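Local coordinates for ABC transporter ATP-binding/permease protein Rv1747 (Mycobacterium tuberculosis, PDB 6CCD) that translocates an as yet unknown substrate across the mycobacterial membrane with energy from ATP, the piece described being its first FHA domain, a phosphothreonine-binding type, at residues A[41-46]-A[65-70]; A[6-11]-A[56-61]; A[26-29]-A[34-37]. One frame throughout, in Å; residues are numbered along the deposited sequence. Where two conformers were deposited one is given.

Contact 1. Residues A[41-46]-A[65-70]. With SO4 (sulfate ion), chain B.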
ATOM      1  N   HIS A  41     -11.668   6.415   3.965  1.00 13.95           N
ATOM      2  CA  HIS A  41     -12.851   5.573   4.099  1.00 13.85           C
ATOM      3  C   HIS A  41     -12.881   4.819   5.443  1.00 17.02           C
ATOM      4  O   HIS A  41     -11.856   4.316   5.898  1.00 15.63           O
ATOM      5  CB  HIS A  41     -12.932   4.578   2.936  1.00 16.24           C
ATOM      6  CG  HIS A  41     -14.289   3.977   2.776  1.00 20.62           C
ATOM      7  ND1 HIS A  41     -14.714   2.900   3.522  1.00 17.95           N
ATOM      8  CD2 HIS A  41     -15.338   4.338   1.997  1.00 17.98           C
ATOM      9  CE1 HIS A  41     -15.961   2.607   3.194  1.00 21.84           C
ATOM     10  NE2 HIS A  41     -16.361   3.462   2.268  1.00 19.89           N
ATOM     11  N   PRO A  42     -14.059   4.753   6.096  1.00 16.50           N
ATOM     12  CA  PRO A  42     -14.136   4.155   7.443  1.00 15.38           C
ATOM     13  C   PRO A  42     -13.742   2.670   7.519  1.00 15.16           C
ATOM     14  O   PRO A  42     -13.482   2.174   8.610  1.00 16.21           O
ATOM     15  CB  PRO A  42     -15.617   4.335   7.828  1.00 18.52           C
ATOM     16  CG  PRO A  42     -16.326   4.642   6.571  1.00 20.93           C
ATOM     17  CD  PRO A  42     -15.339   5.360   5.696  1.00 18.31           C
ATOM     18  N   LEU A  43     -13.690   1.974   6.390  1.00 14.89           N
ATOM     19  CA  LEU A  43     -13.193   0.590   6.393  1.00 18.06           C
ATOM     20  C   LEU A  43     -11.721   0.507   6.800  1.00 16.42           C
ATOM     21  O   LEU A  43     -11.232  -0.537   7.248  1.00 17.12           O
ATOM     22  CB  LEU A  43     -13.358  -0.032   5.011  1.00 19.01           C
ATOM     23  CG  LEU A  43     -14.761  -0.480   4.581  1.00 19.38           C
ATOM     24  CD1 LEU A  43     -14.730  -0.850   3.111  1.00 21.04           C
ATOM     25  CD2 LEU A  43     -15.174  -1.662   5.428  1.00 21.86           C
ATOM     26  N   ILE A  44     -11.014   1.616   6.628  1.00 14.17           N
ATOM     27  CA  ILE A  44      -9.557   1.617   6.725  1.00 13.57           C
ATOM     28  C   ILE A  44      -9.049   1.992   8.123  1.00 15.41           C
ATOM     29  O   ILE A  44      -9.544   2.931   8.746  1.00 16.24           O
ATOM     30  CB  ILE A  44      -8.983   2.564   5.655  1.00 15.17           C
ATOM     31  CG1 ILE A  44      -9.520   2.145   4.281  1.00 16.00           C
ATOM     32  CG2 ILE A  44      -7.453   2.549   5.638  1.00 13.32           C
ATOM     33  CD1 ILE A  44      -9.412   0.611   4.002  1.00 14.46           C
ATOM     34  N   SER A  45      -8.071   1.234   8.616  1.00 13.89           N
ATOM     35  CA  SER A  45      -7.447   1.510   9.909  1.00 18.18           C
ATOM     36  C   SER A  45      -6.506   2.713   9.817  1.00 13.95           C
ATOM     37  O   SER A  45      -6.077   3.083   8.732  1.00 13.47           O
ATOM     38  CB  SER A  45      -6.686   0.274  10.400  1.00 17.79           C
ATOM     39  OG  SER A  45      -7.578  -0.812  10.582  1.00 17.62           O
ATOM     40  N   ARG A  46      -6.176   3.319  10.953  1.00 13.46           N
ATOM     41  CA  ARG A  46      -5.341   4.524  10.932  1.00 15.71           C
ATOM     42  C   ARG A  46      -3.971   4.272  10.316  1.00 15.47           C
ATOM     43  O   ARG A  46      -3.501   5.059   9.495  1.00 13.76           O
ATOM     44  CB  ARG A  46      -5.219   5.088  12.343  1.00 19.19           C
ATOM     45  CG  ARG A  46      -6.566   5.680  12.804  1.00 22.53           C
ATOM     46  CD  ARG A  46      -6.508   6.309  14.164  1.00 32.28           C
ATOM     47  NE  ARG A  46      -5.679   7.510  14.203  1.00 34.23           N
ATOM     48  CZ  ARG A  46      -5.724   8.386  15.201  1.00 40.75           C
ATOM     49  NH1 ARG A  46      -6.570   8.189  16.203  1.00 37.60           N
ATOM     50  NH2 ARG A  46      -4.936   9.452  15.199  1.00 44.36           N
ATOM     51  N   SER A  65      -4.425  -4.670  10.385  1.00 17.78           N
ATOM     52  CA  SER A  65      -5.649  -3.905  10.175  1.00 21.08           C
ATOM     53  C   SER A  65      -6.881  -4.736  10.489  1.00 21.46           C
ATOM     54  O   SER A  65      -6.843  -5.964  10.438  1.00 17.53           O
ATOM     55  CB  SER A  65      -5.731  -3.413   8.734  1.00 15.62           C
ATOM     56  OG  SER A  65      -5.949  -4.503   7.849  1.00 13.27           O
ATOM     57  N   LEU A  66      -7.989  -4.071  10.781  1.00 17.88           N
ATOM     58  CA  LEU A  66      -9.244  -4.786  10.984  1.00 18.03           C
ATOM     59  C   LEU A  66      -9.745  -5.438   9.701  1.00 20.21           C
ATOM     60  O   LEU A  66     -10.127  -6.605   9.696  1.00 17.98           O
ATOM     61  CB  LEU A  66     -10.316  -3.837  11.537  1.00 21.83           C
ATOM     62  CG  LEU A  66     -11.714  -4.418  11.791  1.00 24.17           C
ATOM     63  CD1 LEU A  66     -11.667  -5.502  12.853  1.00 31.58           C
ATOM     64  CD2 LEU A  66     -12.697  -3.307  12.186  1.00 21.84           C
ATOM     65  N   ASN A  67      -9.746  -4.686   8.605  1.00 15.18           N
ATOM     66  CA  ASN A  67     -10.475  -5.121   7.420  1.00 17.48           C
ATOM     67  C   ASN A  67      -9.606  -5.580   6.247  1.00 15.87           C
ATOM     68  O   ASN A  67     -10.124  -5.982   5.209  1.00 18.63           O
ATOM     69  CB  ASN A  67     -11.427  -3.995   6.996  1.00 17.86           C
ATOM     70  CG  ASN A  67     -12.587  -3.824   7.986  1.00 25.85           C
ATOM     71  OD1 ASN A  67     -13.167  -4.811   8.441  1.00 21.26           O
ATOM     72  ND2 ASN A  67     -12.908  -2.583   8.337  1.00 18.33           N
ATOM     73  N   GLY A  68      -8.289  -5.534   6.416  1.00 17.41           N
ATOM     74  CA  GLY A  68      -7.407  -6.296   5.550  1.00 14.77           C
ATOM     75  C   GLY A  68      -6.936  -5.728   4.227  1.00 13.10           C
ATOM     76  O   GLY A  68      -7.173  -4.563   3.894  1.00 14.18           O
ATOM     77  N   LEU A  69      -6.235  -6.591   3.493  1.00 13.37           N
ATOM     78  CA  LEU A  69      -5.534  -6.284   2.247  1.00 14.11           C
ATOM     79  C   LEU A  69      -5.895  -7.370   1.260  1.00 16.45           C
ATOM     80  O   LEU A  69      -5.808  -8.562   1.591  1.00 14.84           O
ATOM     81  CB  LEU A  69      -4.015  -6.247   2.464  1.00 12.46           C
ATOM     82  CG  LEU A  69      -3.058  -6.236   1.271  1.00 13.06           C
ATOM     83  CD1 LEU A  69      -3.159  -4.912   0.494  1.00 13.04           C
ATOM     84  CD2 LEU A  69      -1.624  -6.449   1.767  1.00 11.58           C
ATOM     85  N   TYR A  70      -6.310  -6.969   0.066  1.00 13.41           N
ATOM     86  CA  TYR A  70      -6.774  -7.919  -0.940  1.00 15.36           C
ATOM     87  C   TYR A  70      -6.017  -7.827  -2.255  1.00 14.61           C
ATOM     88  O   TYR A  70      -5.779  -6.733  -2.785  1.00 15.53           O
ATOM     89  CB  TYR A  70      -8.263  -7.713  -1.210  1.00 15.17           C
ATOM     90  CG  TYR A  70      -9.134  -8.079  -0.035  1.00 15.11           C
ATOM     91  CD1 TYR A  70      -9.691  -9.349   0.067  1.00 14.60           C
ATOM     92  CD2 TYR A  70      -9.377  -7.170   0.985  1.00 16.93           C
ATOM     93  CE1 TYR A  70     -10.483  -9.700   1.141  1.00 15.60           C
ATOM     94  CE2 TYR A  70     -10.168  -7.512   2.073  1.00 17.99           C
ATOM     95  CZ  TYR A  70     -10.724  -8.781   2.135  1.00 19.17           C
ATOM     96  OH  TYR A  70     -11.506  -9.140   3.205  1.00 23.66           O
TER
HETATM   97  S   SO4 B 201      -8.220   2.261  13.951  1.00 49.66           S
HETATM   98  O1  SO4 B 201      -6.767   2.134  13.936  1.00 37.32           O
HETATM   99  O2  SO4 B 201      -8.807   0.939  14.188  1.00 51.85           O
HETATM  100  O3  SO4 B 201      -8.678   3.202  14.979  1.00 49.44           O
HETATM  101  O4  SO4 B 201      -8.656   2.757  12.655  1.00 48.06           O
HETATM  102  O   HOH W   1      -9.372  -1.831   8.701  1.00 17.08           O
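Asn-67 bridges two loops at the end of this FHA domain where relatives bind phosphothreonine, donating from ND2 to the backbone O of Leu-43 at 2.9 Å along a nearly straight line (170°). The accepting oxygen lies in the plane of the amide, whereas the donor is tilted a little from the carbonyl plane. CG of Asn-67 is anti to its own carbonyl carbon (chi1 -70°), a setting that brings the amide to the 41-46 loop. There the side chains of Leu-43 and Asn-67 cross at about a right angle, Leu-43 CD2 lying 3.8 Å from Asn-67 ND2. One water joins the same place: it donates to Leu-43 O, which is thereby gripped twice, accepts from Asn-67 N at 2.9 Å, and bonds to Ser-45 OG at 2.8 Å. Ser-45 OG also lies 3.7 Å from Ser-65 CB. Farther out, a type I turn from His-41 to Ile-44 presents the Leu-43 carbonyl, while an ST motif, with Ser-65 OG accepting from Gly-68 N and also bonded to Asp-62, shapes the Asn-67 loop. His-48 ties the loops together through Ser-45 N and Gly-68 O. Beside Ser-45 sits a sulfate, probably from the crystallisation liquor and probably marking where a phosphothreonine phosphate would bind; Arg-31 holds it, and Arg-46 N donates to its O1 at 3.3 Å and more weakly to its O4.

Contact 2. Residues A[6-11]-A[56-61]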
ATOM      1  N   ALA A   6      20.284   2.894  -6.273  1.00 44.13           N
ATOM      2  CA  ALA A   6      20.123   1.578  -6.879  1.00 41.61           C
ATOM      3  C   ALA A   6      18.702   1.016  -6.728  1.00 30.67           C
ATOM      4  O   ALA A   6      18.111   0.607  -7.723  1.00 44.17           O
ATOM      5  CB  ALA A   6      21.154   0.594  -6.298  1.00 49.99           C
ATOM      6  N   PRO A   7      18.147   0.968  -5.495  1.00 34.76           N
ATOM      7  CA  PRO A   7      16.799   0.391  -5.465  1.00 27.69           C
ATOM      8  C   PRO A   7      15.808   1.318  -6.156  1.00 25.92           C
ATOM      9  O   PRO A   7      15.920   2.534  -6.039  1.00 25.38           O
ATOM     10  CB  PRO A   7      16.483   0.266  -3.967  1.00 30.08           C
ATOM     11  CG  PRO A   7      17.779   0.537  -3.258  1.00 37.63           C
ATOM     12  CD  PRO A   7      18.543   1.450  -4.163  1.00 34.67           C
ATOM     13  N   PRO A   8      14.856   0.745  -6.892  1.00 23.36           N
ATOM     14  CA  PRO A   8      13.863   1.551  -7.602  1.00 20.21           C
ATOM     15  C   PRO A   8      12.934   2.228  -6.614  1.00 23.49           C
ATOM     16  O   PRO A   8      12.749   1.731  -5.504  1.00 21.51           O
ATOM     17  CB  PRO A   8      13.117   0.525  -8.442  1.00 22.47           C
ATOM     18  CG  PRO A   8      13.230  -0.757  -7.613  1.00 21.17           C
ATOM     19  CD  PRO A   8      14.598  -0.700  -7.000  1.00 23.27           C
ATOM     20  N   VAL A   9      12.376   3.363  -7.005  1.00 20.68           N
ATOM     21  CA  VAL A   9      11.380   4.032  -6.186  1.00 19.11           C
ATOM     22  C   VAL A   9      10.030   3.338  -6.358  1.00 16.60           C
ATOM     23  O   VAL A   9       9.812   2.598  -7.323  1.00 17.78           O
ATOM     24  CB  VAL A   9      11.245   5.529  -6.566  1.00 18.60           C
ATOM     25  CG1 VAL A   9      12.558   6.256  -6.309  1.00 22.21           C
ATOM     26  CG2 VAL A   9      10.821   5.668  -8.021  1.00 22.65           C
ATOM     27  N   LEU A  10       9.128   3.585  -5.419  1.00 15.04           N
ATOM     28  CA  LEU A  10       7.773   3.071  -5.500  1.00 16.45           C
ATOM     29  C   LEU A  10       6.790   4.218  -5.617  1.00 16.61           C
ATOM     30  O   LEU A  10       6.760   5.107  -4.765  1.00 17.00           O
ATOM     31  CB  LEU A  10       7.434   2.231  -4.268  1.00 17.04           C
ATOM     32  CG  LEU A  10       5.995   1.723  -4.248  1.00 16.14           C
ATOM     33  CD1 LEU A  10       5.784   0.630  -5.288  1.00 14.89           C
ATOM     34  CD2 LEU A  10       5.621   1.258  -2.843  1.00 18.01           C
ATOM     35  N   THR A  11       6.001   4.206  -6.683  1.00 17.28           N
ATOM     36  CA  THR A  11       4.930   5.170  -6.849  1.00 16.10           C
ATOM     37  C   THR A  11       3.623   4.522  -6.440  1.00 16.16           C
ATOM     38  O   THR A  11       3.330   3.387  -6.829  1.00 17.57           O
ATOM     39  CB  THR A  11       4.854   5.674  -8.301  1.00 21.41           C
ATOM     40  OG1 THR A  11       6.045   6.411  -8.585  1.00 22.02           O
ATOM     41  CG2 THR A  11       3.638   6.586  -8.503  1.00 24.79           C
ATOM     42  N   GLY A  56      15.373  -6.936  -1.473  1.00 23.84           N
ATOM     43  CA  GLY A  56      15.414  -6.721  -2.905  1.00 20.46           C
ATOM     44  C   GLY A  56      14.114  -6.388  -3.610  1.00 24.40           C
ATOM     45  O   GLY A  56      14.095  -6.280  -4.835  1.00 22.61           O
ATOM     46  N   ARG A  57      13.036  -6.209  -2.852  0.58 21.95           N
ATOM     47  CA  ARG A  57      11.752  -5.896  -3.465  0.58 22.37           C
ATOM     48  C   ARG A  57      10.873  -5.028  -2.575  0.58 19.47           C
ATOM     49  O   ARG A  57      11.009  -5.034  -1.348  0.58 17.49           O
ATOM     50  CB  ARG A  57      10.992  -7.177  -3.806  0.58 27.34           C
ATOM     51  CG  ARG A  57      10.409  -7.873  -2.579  0.58 30.25           C
ATOM     52  CD  ARG A  57       9.626  -9.097  -2.969  0.58 35.14           C
ATOM     53  NE  ARG A  57      10.452  -9.997  -3.768  0.58 40.45           N
ATOM     54  CZ  ARG A  57      10.221 -11.293  -3.915  0.58 38.11           C
ATOM     55  NH1 ARG A  57      11.032 -12.025  -4.665  0.58 38.37           N
ATOM     56  NH2 ARG A  57       9.178 -11.853  -3.313  0.58 38.96           N
ATOM     57  N   TRP A  58       9.963  -4.292  -3.209  1.00 16.89           N
ATOM     58  CA  TRP A  58       8.943  -3.553  -2.490  1.00 15.74           C
ATOM     59  C   TRP A  58       7.860  -4.504  -2.023  1.00 16.08           C
ATOM     60  O   TRP A  58       7.471  -5.407  -2.765  1.00 16.47           O
ATOM     61  CB  TRP A  58       8.330  -2.459  -3.373  1.00 16.42           C
ATOM     62  CG  TRP A  58       9.200  -1.256  -3.492  1.00 16.76           C
ATOM     63  CD1 TRP A  58      10.026  -0.936  -4.529  1.00 17.71           C
ATOM     64  CD2 TRP A  58       9.349  -0.213  -2.519  1.00 15.88           C
ATOM     65  NE1 TRP A  58      10.685   0.247  -4.262  1.00 18.28           N
ATOM     66  CE2 TRP A  58      10.280   0.711  -3.036  1.00 20.39           C
ATOM     67  CE3 TRP A  58       8.771   0.038  -1.272  1.00 16.30           C
ATOM     68  CZ2 TRP A  58      10.650   1.861  -2.349  1.00 16.62           C
ATOM     69  CZ3 TRP A  58       9.149   1.171  -0.583  1.00 19.63           C
ATOM     70  CH2 TRP A  58      10.076   2.075  -1.126  1.00 17.34           C
ATOM     71  N   VAL A  59       7.380  -4.313  -0.794  1.00 15.32           N
ATOM     72  CA  VAL A  59       6.239  -5.076  -0.312  1.00 13.49           C
ATOM     73  C   VAL A  59       5.190  -4.174   0.320  1.00 16.45           C
ATOM     74  O   VAL A  59       5.513  -3.139   0.889  1.00 15.63           O
ATOM     75  CB  VAL A  59       6.657  -6.156   0.717  1.00 19.10           C
ATOM     76  CG1 VAL A  59       7.461  -7.240   0.035  1.00 20.50           C
ATOM     77  CG2 VAL A  59       7.448  -5.540   1.879  1.00 15.63           C
ATOM     78  N   ALA A  60       3.927  -4.573   0.197  1.00 14.36           N
ATOM     79  CA  ALA A  60       2.838  -3.959   0.944  1.00 12.39           C
ATOM     80  C   ALA A  60       2.415  -4.917   2.042  1.00 15.23           C
ATOM     81  O   ALA A  60       2.024  -6.041   1.759  1.00 15.08           O
ATOM     82  CB  ALA A  60       1.653  -3.641   0.040  1.00 13.37           C
ATOM     83  N   ILE A  61       2.491  -4.453   3.281  1.00 12.11           N
ATOM     84  CA  ILE A  61       2.251  -5.280   4.465  1.00 13.40           C
ATOM     85  C   ILE A  61       1.009  -4.840   5.222  1.00 13.19           C
ATOM     86  O   ILE A  61       0.875  -3.671   5.571  1.00 14.95           O
ATOM     87  CB  ILE A  61       3.455  -5.220   5.434  1.00 14.08           C
ATOM     88  CG1 ILE A  61       4.728  -5.707   4.737  1.00 14.70           C
ATOM     89  CG2 ILE A  61       3.157  -6.026   6.711  1.00 17.11           C
ATOM     90  CD1 ILE A  61       6.015  -5.259   5.419  1.00 16.37           C
TER
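Trp-58 sets CG next to its backbone N (chi1 -78°), a torsion that lays the indole across the start of strand 10-14; Leu-10, with CG swung away from its backbone N (chi1 177°), brings a methyl over the same ring. Two groups of Leu-10 do the touching. Leu-10 CB stands over the centre of the six-membered ring, 3.6 Å from the centroid of the Trp-58 benzo ring, in a CH-pi contact. The ring atom closest to Leu-10 CB is Trp-58 CE2, at 3.5 Å. The CD2 methyl of Leu-10 extends the cover toward Trp-58 CE3, beside the ring fusion, which it meets at 3.7 Å. The edge of the indole is used in a different way: Trp-58 NE1 donates to the backbone O of Pro-8 at 2.8 Å, with an N-H...O angle of 163°. The oxygen lies in the ring plane, but the donor stands well above the plane of the Pro-8 carbonyl and so misses its lone-pair direction. This bond satisfies the N-H of a buried tryptophan and, together with the leucine on the face, fixes how the flat ring is turned. Pro-8 adds its own ring nearby, CG lying 4.5 Å from Trp-58 CD1. The contact thus joins the two sheets of the FHA beta sandwich, with the N-terminal chain leading into strand 10-14 on one side and strand 57-62 on the other. Around it, Phe-53 of strand 49-54 meets Trp-58 edge-to-face, Ile-81 of strand 78-81 packs against the indole, and strand 96-101 supplies Phe-99 beside Leu-10 and Val-101 beside Pro-8.

Contact 3. Residues A[26-29]-A[34-37]. With SO4 (sulfate ion), chain C.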
ATOM      1  N   ASP A  26       9.881   2.970   6.296  1.00 22.64           N
ATOM      2  CA  ASP A  26       8.555   2.402   6.077  1.00 19.89           C
ATOM      3  C   ASP A  26       7.528   3.489   5.735  1.00 20.01           C
ATOM      4  O   ASP A  26       7.493   4.541   6.380  1.00 20.71           O
ATOM      5  CB  ASP A  26       8.092   1.627   7.310  1.00 22.48           C
ATOM      6  CG  ASP A  26       8.952   0.401   7.606  1.00 25.44           C
ATOM      7  OD1 ASP A  26       9.782  -0.001   6.756  1.00 22.44           O
ATOM      8  OD2 ASP A  26       8.778  -0.178   8.698  1.00 23.76           O
ATOM      9  N   VAL A  27       6.696   3.222   4.727  1.00 15.52           N
ATOM     10  CA  VAL A  27       5.623   4.135   4.325  1.00 14.07           C
ATOM     11  C   VAL A  27       4.306   3.702   4.970  1.00 16.25           C
ATOM     12  O   VAL A  27       3.968   2.531   4.922  1.00 15.34           O
ATOM     13  CB  VAL A  27       5.452   4.151   2.799  1.00 16.24           C
ATOM     14  CG1 VAL A  27       4.375   5.129   2.371  1.00 16.32           C
ATOM     15  CG2 VAL A  27       6.777   4.484   2.115  1.00 22.15           C
ATOM     16  N   VAL A  28       3.563   4.638   5.550  1.00 14.24           N
ATOM     17  CA  VAL A  28       2.263   4.310   6.137  1.00 13.02           C
ATOM     18  C   VAL A  28       1.101   4.698   5.223  1.00 15.32           C
ATOM     19  O   VAL A  28       0.991   5.854   4.773  1.00 13.35           O
ATOM     20  CB  VAL A  28       2.070   4.999   7.497  1.00 17.58           C
ATOM     21  CG1 VAL A  28       0.681   4.683   8.061  1.00 14.89           C
ATOM     22  CG2 VAL A  28       3.170   4.563   8.466  1.00 19.45           C
ATOM     23  N   VAL A  29       0.249   3.712   4.941  1.00 15.33           N
ATOM     24  CA  VAL A  29      -1.024   3.898   4.255  1.00 12.56           C
ATOM     25  C   VAL A  29      -2.137   3.721   5.271  1.00 14.52           C
ATOM     26  O   VAL A  29      -2.181   2.714   5.968  1.00 13.18           O
ATOM     27  CB  VAL A  29      -1.247   2.871   3.117  1.00 15.24           C
ATOM     28  CG1 VAL A  29      -2.589   3.137   2.401  1.00 12.46           C
ATOM     29  CG2 VAL A  29      -0.109   2.886   2.128  1.00 13.55           C
ATOM     30  N   ARG A  34      -2.052  11.904   9.439  1.00 19.27           N
ATOM     31  CA  ARG A  34      -0.620  12.030   9.181  1.00 23.91           C
ATOM     32  C   ARG A  34      -0.037  10.899   8.329  1.00 21.24           C
ATOM     33  O   ARG A  34       1.173  10.826   8.164  1.00 21.24           O
ATOM     34  CB  ARG A  34       0.152  12.096  10.503  1.00 26.73           C
ATOM     35  CG  ARG A  34       0.076  13.447  11.213  1.00 34.17           C
ATOM     36  CD  ARG A  34       1.379  13.742  11.955  1.00 50.05           C
ATOM     37  NE  ARG A  34       2.252  14.649  11.204  1.00 68.34           N
ATOM     38  CZ  ARG A  34       3.499  14.363  10.824  1.00 68.30           C
ATOM     39  NH1 ARG A  34       4.045  13.188  11.120  1.00 59.73           N
ATOM     40  NH2 ARG A  34       4.204  15.257  10.142  1.00 68.97           N
ATOM     41  N   ALA A  35      -0.886  10.013   7.806  1.00 17.78           N
ATOM     42  CA  ALA A  35      -0.414   8.916   6.957  1.00 18.14           C
ATOM     43  C   ALA A  35       0.288   9.447   5.703  1.00 16.81           C
ATOM     44  O   ALA A  35      -0.067  10.503   5.186  1.00 16.96           O
ATOM     45  CB  ALA A  35      -1.582   7.994   6.567  1.00 16.35           C
ATOM     46  N   ASP A  36       1.296   8.722   5.224  1.00 13.91           N
ATOM     47  CA  ASP A  36       1.977   9.087   3.988  1.00 15.98           C
ATOM     48  C   ASP A  36       1.054   8.996   2.788  1.00 19.58           C
ATOM     49  O   ASP A  36       1.157   9.779   1.847  1.00 16.30           O
ATOM     50  CB  ASP A  36       3.193   8.198   3.771  1.00 19.79           C
ATOM     51  CG  ASP A  36       4.209   8.334   4.890  1.00 23.55           C
ATOM     52  OD1 ASP A  36       4.848   9.408   4.986  1.00 21.43           O
ATOM     53  OD2 ASP A  36       4.359   7.379   5.672  1.00 20.30           O
ATOM     54  N   VAL A  37       0.162   8.016   2.825  1.00 16.28           N
ATOM     55  CA  VAL A  37      -0.890   7.857   1.825  1.00 14.31           C
ATOM     56  C   VAL A  37      -2.189   7.784   2.609  1.00 16.87           C
ATOM     57  O   VAL A  37      -2.469   6.770   3.230  1.00 13.10           O
ATOM     58  CB  VAL A  37      -0.702   6.581   0.968  1.00 15.66           C
ATOM     59  CG1 VAL A  37      -1.849   6.407  -0.001  1.00 16.05           C
ATOM     60  CG2 VAL A  37       0.638   6.610   0.206  1.00 16.39           C
TER
HETATM   61  S   SO4 C 202      11.521   2.940   9.689  1.00 68.81           S
HETATM   62  O1  SO4 C 202      12.967   3.123   9.815  1.00 66.90           O
HETATM   63  O2  SO4 C 202      11.002   2.236  10.865  1.00 56.04           O
HETATM   64  O3  SO4 C 202      10.866   4.242   9.562  1.00 53.40           O
HETATM   65  O4  SO4 C 202      11.257   2.154   8.489  1.00 41.45           O
HETATM   66  O   HOH W   2       6.392   6.847   7.270  1.00 31.70           O
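Parallel pairing of Val-29 with Val-37 forms the border of the mixed sheet of this FHA sandwich, where the outermost strand 37-38 begins beside strand 27-30. The two valines lie side by side and point the same way, with Val-29 CG2 3.9 Å from Val-37 CB. In the backbone, Val-29 CA makes a CA-H...O contact of 3.4 Å with Val-37 O. One residue earlier, Val-28 is held by both of its main-chain polar atoms. Val-28 O accepts from Val-37 N at 3.0 Å in the carbonyl plane, an ordinary sheet bond. Val-28 N instead donates to a side chain, reaching Asp-36 OD2 at 2.9 Å, almost straight (175°), on the anti lone pair, the one facing away from OD1. With CG folded beside the backbone N (chi1 -61°), Asp-36 turns its carboxylate back along strand 27-30, and there OD2 takes a strand N-H that in a continued parallel pairing would probably meet a main-chain carbonyl. A water carries the link two residues back, to Asp-26, donating to Asp-36 OD2 at 2.6 Å and to Asp-26 O at 2.7 Å; two donors on OD2 would be expected to favour the charged carboxylate. The carbon stem of Asp-36 also takes part, its CB resting 3.6 Å from Val-27 CG1, while Phe-21 of strand 17-21 packs against Val-27, Asp-36 and Val-37. At the outer end Asp-26 directs OD1 to a salt bridge with Arg-52. A second sulfate, probably from the crystallisation liquor and also bound by His-25, accepts from Asp-26 N through its O4 at 2.7 Å.

In the fold
Along the chain, contact 3 is complete before the first segment of contact 1 begins, and lies wholly between the two segments of contact 2, which interleave with those of contact 1. Centre to centre, contacts 1 and 2 are about 22 Å apart, and contact 3 is about 14 Å from each. Contacts 2 and 3 share the mixed sheet through strands 57-62 and 27-30. Contacts 1 and 2 meet where Leu-69 CD2 touches Ala-60 O (3.7 Å), and share the six-stranded sheet through strands 69-71 and 10-14. Contact 2 thus joins the two sheets on one side of the centre, while contact 1 lies on the other, among the loops that probably receive phosphothreonine.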